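Long-range contact in glyoxalase-like domain protein (Staphylococcus aureus, PDB 3P8A), which is of unknown function but belongs to the glyoxalase-like (VOC) family, many of whose members are metal-dependent enzymes: residues M21-Y31 and L226-E238. Numbering follows the deposited sequence.
Sequences MILKFDHIIHY and LILKNDDIYFRIE
The loop joining strands 223-227 and 234-239 brings a type I beta turn, Leu-228 to Asp-231, against residues 22-25, leading into strand 24-31, where the CA atoms of Lys-24 and Asp-231 come within 5.2 Å. The one direct hydrogen bond across the contact runs from Phe-25 N to Asp-231 OD2, 2.7 Å long and nearly straight at 166°, meeting the oxygen almost along its C-O bond. Aspartate suits this place because its short side chain, with CG anti to the backbone N (chi1 -156°), carries one oxygen to Phe-25 while OD1 takes a bent hydrogen bond from Asp-232 N, which probably limits rotation of the carboxylate. Lys-24 crosses Asp-231 at about a right angle and lays its methylenes near the turn, CG 3.4 Å from Asn-230 O; its extended chain carries NZ past the turn, with CE still beside Asn-230 O. A water extends the polar junction: it donates to Leu-23 O (2.7 Å) and accepts from both N and ND2 of Asn-230, an amide side chain well suited to gripping it while its ND2 also packs against CB of Ile-22. In the fold, the turn packs one sheet's hairpin loop against an inner strand of the other, both sheets sharing the order 2-3-4-1-5, consistent with the repeated modules of VOC proteins. Alongside these polar bonds, buried branched side chains pack without polar groups to satisfy: Leu-228 CD2 lies 3.9 Å from Leu-23 CB, and Ile-233 CG1 reaches Phe-25 CB at 3.8 Å. Phe-25, its CB directed toward the hairpin, places ring atom CD1 at the edge of the Phe-235 ring, 4.3 Å from its CE1, and also touches Ile-191 of strand 189-198.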
# COMPACT_ATOMS: atom_id res chain seq x y z
N MSE A 21 -8.64 -17.74 -1.86
CA MSE A 21 -7.34 -17.09 -1.61
C MSE A 21 -7.39 -16.12 -0.42
O MSE A 21 -8.18 -15.17 -0.42
CB MSE A 21 -6.76 -16.43 -2.88
CG MSE A 21 -7.74 -15.53 -3.64
SE MSE A 21 -6.90 -14.34 -4.94
CE MSE A 21 -8.30 -12.97 -5.03
N ILE A 22 -6.54 -16.36 0.61
CA ILE A 22 -6.52 -15.51 1.79
C ILE A 22 -5.63 -14.27 1.63
O ILE A 22 -4.40 -14.38 1.52
CB ILE A 22 -6.47 -16.25 3.18
CG1 ILE A 22 -5.08 -16.30 3.83
CG2 ILE A 22 -7.14 -17.62 3.14
CD1 ILE A 22 -4.96 -15.41 5.05
N LEU A 23 -6.29 -13.11 1.51
CA LEU A 23 -5.66 -11.79 1.35
C LEU A 23 -5.88 -10.95 2.58
O LEU A 23 -6.97 -10.92 3.12
CB LEU A 23 -6.23 -11.02 0.13
CG LEU A 23 -6.05 -11.66 -1.22
CD1 LEU A 23 -6.74 -10.87 -2.29
CD2 LEU A 23 -4.60 -11.79 -1.55
N LYS A 24 -4.84 -10.22 2.99
CA LYS A 24 -4.90 -9.29 4.12
C LYS A 24 -4.17 -8.02 3.72
O LYS A 24 -3.30 -8.07 2.84
CB LYS A 24 -4.24 -9.89 5.37
CG LYS A 24 -4.98 -11.07 5.98
CD LYS A 24 -4.20 -11.63 7.14
CE LYS A 24 -4.98 -12.64 7.93
NZ LYS A 24 -4.19 -13.19 9.07
N PHE A 25 -4.47 -6.91 4.38
CA PHE A 25 -3.78 -5.64 4.13
C PHE A 25 -2.33 -5.76 4.62
O PHE A 25 -2.11 -6.21 5.74
CB PHE A 25 -4.52 -4.50 4.88
CG PHE A 25 -3.84 -3.16 4.78
CD1 PHE A 25 -4.00 -2.37 3.65
CD2 PHE A 25 -3.02 -2.70 5.80
CE1 PHE A 25 -3.33 -1.16 3.55
CE2 PHE A 25 -2.36 -1.48 5.69
CZ PHE A 25 -2.53 -0.71 4.57
N ASP A 26 -1.34 -5.39 3.78
CA ASP A 26 0.05 -5.43 4.22
C ASP A 26 0.58 -4.05 4.56
O ASP A 26 1.02 -3.81 5.68
CB ASP A 26 0.96 -6.12 3.20
CG ASP A 26 2.27 -6.55 3.84
OD1 ASP A 26 2.24 -7.48 4.68
OD2 ASP A 26 3.31 -5.96 3.50
N HIS A 27 0.59 -3.15 3.58
CA HIS A 27 1.12 -1.82 3.82
C HIS A 27 0.55 -0.80 2.86
O HIS A 27 -0.09 -1.17 1.88
CB HIS A 27 2.68 -1.83 3.84
CG HIS A 27 3.35 -2.26 2.56
ND1 HIS A 27 3.60 -3.60 2.29
CD2 HIS A 27 3.85 -1.52 1.56
CE1 HIS A 27 4.25 -3.61 1.15
NE2 HIS A 27 4.39 -2.39 0.65
N ILE A 28 0.69 0.49 3.22
CA ILE A 28 0.31 1.61 2.39
C ILE A 28 1.60 2.36 2.07
O ILE A 28 2.47 2.48 2.93
CB ILE A 28 -0.80 2.52 3.03
CG1 ILE A 28 -1.23 3.63 2.04
CG2 ILE A 28 -0.42 3.07 4.42
CD1 ILE A 28 -2.63 4.20 2.33
N ILE A 29 1.74 2.83 0.84
CA ILE A 29 2.93 3.56 0.41
C ILE A 29 2.67 5.02 0.37
O ILE A 29 1.75 5.47 -0.31
CB ILE A 29 3.46 3.06 -0.96
CG1 ILE A 29 3.75 1.55 -0.91
CG2 ILE A 29 4.72 3.84 -1.42
CD1 ILE A 29 3.14 0.84 -2.02
N HIS A 30 3.54 5.77 1.05
CA HIS A 30 3.52 7.22 1.06
C HIS A 30 4.84 7.76 0.47
O HIS A 30 5.90 7.58 1.08
CB HIS A 30 3.25 7.74 2.48
CG HIS A 30 3.11 9.24 2.60
ND1 HIS A 30 2.89 9.84 3.83
CD2 HIS A 30 3.17 10.20 1.65
CE1 HIS A 30 2.81 11.14 3.59
NE2 HIS A 30 2.98 11.41 2.28
N TYR A 31 4.77 8.43 -0.71
CA TYR A 31 5.93 9.05 -1.34
C TYR A 31 6.22 10.39 -0.65
O TYR A 31 5.36 11.26 -0.62
CB TYR A 31 5.79 9.19 -2.88
CG TYR A 31 6.80 10.14 -3.50
CD1 TYR A 31 6.39 11.23 -4.26
CD2 TYR A 31 8.17 9.99 -3.26
CE1 TYR A 31 7.31 12.13 -4.81
CE2 TYR A 31 9.09 10.93 -3.73
CZ TYR A 31 8.66 11.98 -4.52
OH TYR A 31 9.57 12.88 -5.01
N LEU A 226 -15.90 -1.45 0.91
CA LEU A 226 -15.52 -2.82 0.56
C LEU A 226 -14.69 -3.43 1.69
O LEU A 226 -14.10 -2.71 2.48
CB LEU A 226 -14.75 -2.81 -0.76
CG LEU A 226 -15.48 -2.27 -2.00
CD1 LEU A 226 -14.60 -2.34 -3.23
CD2 LEU A 226 -16.78 -3.01 -2.24
N ILE A 227 -14.68 -4.77 1.80
CA ILE A 227 -13.89 -5.45 2.81
C ILE A 227 -13.30 -6.73 2.21
O ILE A 227 -13.95 -7.38 1.40
CB ILE A 227 -14.69 -5.71 4.14
CG1 ILE A 227 -13.74 -5.98 5.34
CG2 ILE A 227 -15.79 -6.81 3.98
CD1 ILE A 227 -14.40 -6.03 6.82
N LEU A 228 -12.06 -7.08 2.61
CA LEU A 228 -11.46 -8.34 2.17
C LEU A 228 -12.13 -9.43 3.01
O LEU A 228 -12.52 -9.18 4.14
CB LEU A 228 -9.96 -8.34 2.43
CG LEU A 228 -9.11 -7.50 1.52
CD1 LEU A 228 -7.80 -7.15 2.20
CD2 LEU A 228 -8.85 -8.19 0.19
N LYS A 229 -12.26 -10.65 2.46
CA LYS A 229 -12.90 -11.75 3.19
C LYS A 229 -12.16 -12.17 4.47
O LYS A 229 -12.80 -12.64 5.42
CB LYS A 229 -13.08 -12.97 2.27
CG LYS A 229 -14.30 -12.85 1.38
CD LYS A 229 -14.25 -13.80 0.19
CE LYS A 229 -15.56 -13.82 -0.55
NZ LYS A 229 -15.94 -12.49 -1.10
N ASN A 230 -10.83 -11.97 4.49
CA ASN A 230 -9.96 -12.41 5.59
C ASN A 230 -9.24 -11.30 6.34
O ASN A 230 -8.19 -11.55 6.95
CB ASN A 230 -8.97 -13.47 5.07
CG ASN A 230 -9.67 -14.62 4.38
OD1 ASN A 230 -10.29 -15.46 5.03
ND2 ASN A 230 -9.71 -14.59 3.05
N ASP A 231 -9.80 -10.09 6.33
CA ASP A 231 -9.23 -8.96 7.06
C ASP A 231 -10.31 -7.99 7.53
O ASP A 231 -11.38 -7.92 6.92
CB ASP A 231 -8.15 -8.25 6.22
CG ASP A 231 -7.14 -7.49 7.06
OD1 ASP A 231 -7.36 -7.34 8.28
OD2 ASP A 231 -6.11 -7.06 6.49
N ASP A 232 -10.04 -7.25 8.61
CA ASP A 232 -11.02 -6.30 9.17
C ASP A 232 -10.91 -4.85 8.66
O ASP A 232 -11.67 -4.01 9.14
CB ASP A 232 -11.04 -6.31 10.72
CG ASP A 232 -10.61 -7.56 11.47
OD1 ASP A 232 -9.88 -7.41 12.47
OD2 ASP A 232 -11.08 -8.67 11.11
N ILE A 233 -9.97 -4.53 7.76
CA ILE A 233 -9.81 -3.17 7.22
C ILE A 233 -10.94 -2.85 6.23
O ILE A 233 -11.20 -3.65 5.31
CB ILE A 233 -8.42 -2.96 6.51
CG1 ILE A 233 -7.18 -3.39 7.32
CG2 ILE A 233 -8.26 -1.58 5.86
CD1 ILE A 233 -7.02 -2.86 8.62
N TYR A 234 -11.55 -1.67 6.35
CA TYR A 234 -12.54 -1.24 5.37
C TYR A 234 -11.83 -0.46 4.27
O TYR A 234 -10.81 0.18 4.53
CB TYR A 234 -13.66 -0.42 6.01
CG TYR A 234 -14.52 -1.28 6.90
CD1 TYR A 234 -15.59 -2.00 6.38
CD2 TYR A 234 -14.19 -1.48 8.24
CE1 TYR A 234 -16.35 -2.85 7.18
CE2 TYR A 234 -14.94 -2.32 9.05
CZ TYR A 234 -16.01 -3.01 8.51
OH TYR A 234 -16.78 -3.85 9.29
N PHE A 235 -12.33 -0.58 3.05
CA PHE A 235 -11.85 0.12 1.87
C PHE A 235 -12.99 0.97 1.39
O PHE A 235 -14.00 0.44 0.90
CB PHE A 235 -11.35 -0.85 0.78
CG PHE A 235 -10.20 -1.67 1.28
CD1 PHE A 235 -8.92 -1.12 1.35
CD2 PHE A 235 -10.41 -2.94 1.82
CE1 PHE A 235 -7.85 -1.86 1.88
CE2 PHE A 235 -9.35 -3.67 2.36
CZ PHE A 235 -8.08 -3.13 2.38
N ARG A 236 -12.89 2.28 1.61
CA ARG A 236 -13.93 3.19 1.20
C ARG A 236 -13.53 3.86 -0.09
O ARG A 236 -12.50 4.53 -0.13
CB ARG A 236 -14.25 4.22 2.32
CG ARG A 236 -15.32 5.24 1.89
CD ARG A 236 -15.84 6.02 3.06
NE ARG A 236 -16.62 5.14 3.94
CZ ARG A 236 -17.28 5.53 5.02
NH1 ARG A 236 -17.26 6.79 5.40
NH2 ARG A 236 -17.97 4.65 5.73
N ILE A 237 -14.33 3.65 -1.15
CA ILE A 237 -14.16 4.29 -2.46
C ILE A 237 -15.26 5.34 -2.51
O ILE A 237 -16.44 5.01 -2.41
CB ILE A 237 -14.29 3.30 -3.67
CG1 ILE A 237 -13.55 1.93 -3.46
CG2 ILE A 237 -13.95 3.97 -5.03
CD1 ILE A 237 -12.01 1.98 -3.23
N GLU A 238 -14.87 6.61 -2.56
CA GLU A 238 -15.81 7.69 -2.61
C GLU A 238 -15.64 8.53 -3.85
O GLU A 238 -14.54 8.64 -4.40
CB GLU A 238 -15.86 8.51 -1.31
CG GLU A 238 -14.57 9.19 -0.89
CD GLU A 238 -14.67 9.94 0.42
OE1 GLU A 238 -13.87 10.88 0.61
OE2 GLU A 238 -15.52 9.57 1.27
O HOH W 1 -9.20 -12.03 1.97